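Local coordinates for protein Cel44C (Paenibacillus polymyxa, PDB 2YIH) that hydrolyses xyloglucan as a glycoside hydrolase family 44 endo-glucanase, with a calcium-binding TIM-barrel catalytic domain next to a beta-sheet domain, at residues N58-G63 against N72-N77. The protein carries 8 engineered substitutions. Numbering follows the deposited sequence.
Sequences NMSNAG and NYLCSN. With EDO (1,2-ethanediol), chain H.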
ATOM      1  N   ASN A  58      -9.322  15.923  16.993  1.00  9.11           N
ATOM      2  CA  ASN A  58      -8.477  14.700  16.873  1.00  8.75           C
ATOM      3  C   ASN A  58      -9.084  13.410  17.399  1.00  9.10           C
ATOM      4  O   ASN A  58      -8.396  12.401  17.476  1.00  9.14           O
ATOM      5  CB  ASN A  58      -7.065  14.894  17.441  1.00  9.21           C
ATOM      6  CG  ASN A  58      -6.330  16.025  16.767  1.00  9.60           C
ATOM      7  OD1 ASN A  58      -5.972  15.932  15.579  1.00  9.50           O
ATOM      8  ND2 ASN A  58      -6.109  17.120  17.511  1.00  9.85           N
ATOM      9  N   MET A  59     -10.371  13.440  17.744  1.00  8.82           N
ATOM     10  CA  MET A  59     -11.071  12.242  18.193  1.00  9.21           C
ATOM     11  C   MET A  59     -11.401  11.340  17.018  1.00  8.94           C
ATOM     12  O   MET A  59     -11.522  11.789  15.859  1.00  9.44           O
ATOM     13  CB  MET A  59     -12.351  12.609  18.987  1.00  9.88           C
ATOM     14  CG  MET A  59     -12.051  13.441  20.271  1.00 10.80           C
ATOM     15  SD  MET A  59     -10.960  12.522  21.418  1.00 12.98           S
ATOM     16  CE  MET A  59      -9.387  13.300  21.123  1.00 13.00           C
ATOM     17  N   SER A  60     -11.499  10.047  17.283  1.00  8.51           N
ATOM     18  CA  SER A  60     -11.878   9.107  16.210  1.00  8.36           C
ATOM     19  C   SER A  60     -12.588   7.936  16.869  1.00  8.07           C
ATOM     20  O   SER A  60     -12.580   7.823  18.119  1.00  7.84           O
ATOM     21  CB  SER A  60     -10.626   8.630  15.437  1.00  8.41           C
ATOM     22  OG  SER A  60      -9.739   7.938  16.305  1.00  8.53           O
ATOM     23  N   ASN A  61     -13.139   7.044  16.054  1.00  7.99           N
ATOM     24  CA  ASN A  61     -13.870   5.881  16.547  1.00  8.34           C
ATOM     25  C   ASN A  61     -13.330   4.571  15.967  1.00  8.54           C
ATOM     26  O   ASN A  61     -13.104   4.438  14.739  1.00  7.70           O
ATOM     27  CB  ASN A  61     -15.372   6.035  16.251  1.00  8.70           C
ATOM     28  CG  ASN A  61     -16.239   5.045  17.018  1.00  8.66           C
ATOM     29  OD1 ASN A  61     -16.291   3.855  16.671  1.00  9.08           O
ATOM     30  ND2 ASN A  61     -16.899   5.522  18.098  1.00  8.69           N
ATOM     31  N   ALA A  62     -13.075   3.630  16.874  1.00  8.39           N
ATOM     32  CA  ALA A  62     -12.503   2.309  16.528  1.00  8.48           C
ATOM     33  C   ALA A  62     -13.456   1.448  15.723  1.00  8.57           C
ATOM     34  O   ALA A  62     -13.020   0.483  15.099  1.00  8.77           O
ATOM     35  CB  ALA A  62     -12.119   1.555  17.807  1.00  8.30           C
ATOM     36  N   GLY A  63     -14.756   1.717  15.816  1.00  8.93           N
ATOM     37  CA  GLY A  63     -15.731   0.824  15.207  1.00  9.27           C
ATOM     38  C   GLY A  63     -15.602  -0.590  15.784  1.00 10.46           C
ATOM     39  O   GLY A  63     -15.320  -0.762  16.971  1.00  9.56           O
ATOM     40  N   ASN A  72      -9.078   9.157  22.012  1.00  9.13           N
ATOM     41  CA  ASN A  72      -7.875   9.836  21.524  1.00 10.18           C
ATOM     42  C   ASN A  72      -6.794   8.889  20.978  1.00  9.85           C
ATOM     43  O   ASN A  72      -5.619   9.262  20.924  1.00 10.14           O
ATOM     44  CB  ASN A  72      -7.283  10.703  22.648  1.00 11.39           C
ATOM     45  CG  ASN A  72      -6.804   9.881  23.848  1.00 13.13           C
ATOM     46  OD1 ASN A  72      -7.078   8.710  23.971  1.00 13.55           O
ATOM     47  ND2 ASN A  72      -6.150  10.553  24.782  1.00 15.39           N
ATOM     48  N   TYR A  73      -7.179   7.686  20.563  1.00  9.84           N
ATOM     49  CA  TYR A  73      -6.187   6.702  20.102  1.00  9.98           C
ATOM     50  C   TYR A  73      -5.213   7.307  19.080  1.00 10.10           C
ATOM     51  O   TYR A  73      -4.013   7.036  19.118  1.00 10.74           O
ATOM     52  CB  TYR A  73      -6.874   5.502  19.459  1.00  9.76           C
ATOM     53  CG  TYR A  73      -5.894   4.559  18.771  1.00 10.30           C
ATOM     54  CD1 TYR A  73      -5.037   3.757  19.517  1.00 10.57           C
ATOM     55  CD2 TYR A  73      -5.771   4.537  17.384  1.00 10.28           C
ATOM     56  CE1 TYR A  73      -4.121   2.935  18.899  1.00 11.90           C
ATOM     57  CE2 TYR A  73      -4.890   3.682  16.770  1.00 11.57           C
ATOM     58  CZ  TYR A  73      -4.054   2.910  17.524  1.00 12.19           C
ATOM     59  OH  TYR A  73      -3.172   2.067  16.898  1.00 12.71           O
ATOM     60  N   LEU A  74      -5.725   8.068  18.115  1.00  9.66           N
ATOM     61  CA  LEU A  74      -4.822   8.490  17.020  1.00  9.77           C
ATOM     62  C   LEU A  74      -3.769   9.481  17.540  1.00 10.04           C
ATOM     63  O   LEU A  74      -2.648   9.599  16.984  1.00 10.09           O
ATOM     64  CB  LEU A  74      -5.615   9.095  15.850  1.00  9.40           C
ATOM     65  CG  LEU A  74      -6.366   8.088  14.973  1.00  9.34           C
ATOM     66  CD1 LEU A  74      -7.127   8.838  13.856  1.00  9.89           C
ATOM     67  CD2 LEU A  74      -5.364   7.044  14.389  1.00  9.56           C
ATOM     68  N   CYS A  75      -4.127  10.217  18.591  1.00 10.26           N
ATOM     69  CA  CYS A  75      -3.131  11.085  19.263  1.00 11.42           C
ATOM     70  C   CYS A  75      -2.053  10.219  19.927  1.00 11.48           C
ATOM     71  O   CYS A  75      -0.834  10.468  19.762  1.00 11.19           O
ATOM     72  CB  CYS A  75      -3.781  11.948  20.339  1.00 12.17           C
ATOM     73  SG  CYS A  75      -4.920  13.186  19.642  1.00 12.99           S
ATOM     74  N   SER A  76      -2.504   9.215  20.677  1.00 11.26           N
ATOM     75  CA  SER A  76      -1.597   8.229  21.281  0.70 11.95           C
ATOM     76  C   SER A  76      -0.671   7.578  20.244  1.00 12.34           C
ATOM     77  O   SER A  76       0.564   7.530  20.415  1.00 12.32           O
ATOM     78  CB  SER A  76      -2.400   7.153  22.009  0.70 11.33           C
ATOM     79  OG  SER A  76      -3.192   7.721  23.034  0.70 11.29           O
ATOM     80  N   ASN A  77      -1.276   7.051  19.191  1.00 12.82           N
ATOM     81  CA  ASN A  77      -0.536   6.403  18.126  1.00 13.51           C
ATOM     82  C   ASN A  77       0.503   7.325  17.465  1.00 13.88           C
ATOM     83  O   ASN A  77       1.589   6.857  17.055  1.00 15.34           O
ATOM     84  CB  ASN A  77      -1.514   5.831  17.072  1.00 14.34           C
ATOM     85  CG  ASN A  77      -0.809   5.040  15.977  1.00 15.43           C
ATOM     86  OD1 ASN A  77      -0.163   4.035  16.252  1.00 16.14           O
ATOM     87  ND2 ASN A  77      -0.910   5.513  14.742  1.00 15.66           N
TER
HETATM   88  C1  EDO H1525       0.618   6.324  10.352  1.00 18.57           C
HETATM   89  O1  EDO H1525       1.966   6.659  10.704  1.00 17.85           O
HETATM   90  C2  EDO H1525      -0.142   6.157  11.664  1.00 18.99           C
HETATM   91  O2  EDO H1525       0.073   4.820  12.101  1.00 18.83           O
HETATM   92  O   HOH W   1      -8.295   9.658  18.059  1.00 10.83           O
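A water between Asn-58, Ser-60 and Leu-74 is gripped by three bonds where the loop at Asn-58 and the strand 60-61 face the first turn of helix 73-77. It donates to Asn-58 O at 2.8 Å and accepts from Ser-60 OG, also at 2.8 Å, and from Leu-74 N at 3.0 Å. The segments thus illustrate how one water can join a strand to the amino end of a helix, where a backbone N-H has no carbonyl of an earlier turn to meet. Ser-60 OG, set between its own backbone N and carbonyl carbon (chi1 62°), can serve the water while also bonding Arg-49; OG lies 3.6 Å from Leu-74 CG, and Ser-60 CB packs on Leu-74 CD1. Asn-58 CB packs at 3.5 Å against Cys-75 SG, the sulfur that is bonded to Cys-85. The amide of Asn-58 is held at both ends: OD1 accepts from Tyr-53 OH and Val-91 N, and ND2 donates to the carbonyls of Cys-85 and Lys-87. At the outer margin, the chain of Met-59 starts away from the helix but bends at chi2 (-60°) and chi3, bringing CE to 3.7 Å from Asn-72 CB, so that the two side chains run alongside each other. The strand 60-61 is an edge of a small antiparallel sheet with 69-71 and 122-123, and the contact joins this edge strand to helix 73-77, whose Leu-74 in turn packs on helices 48-51 and 90-102, in the barrel domain.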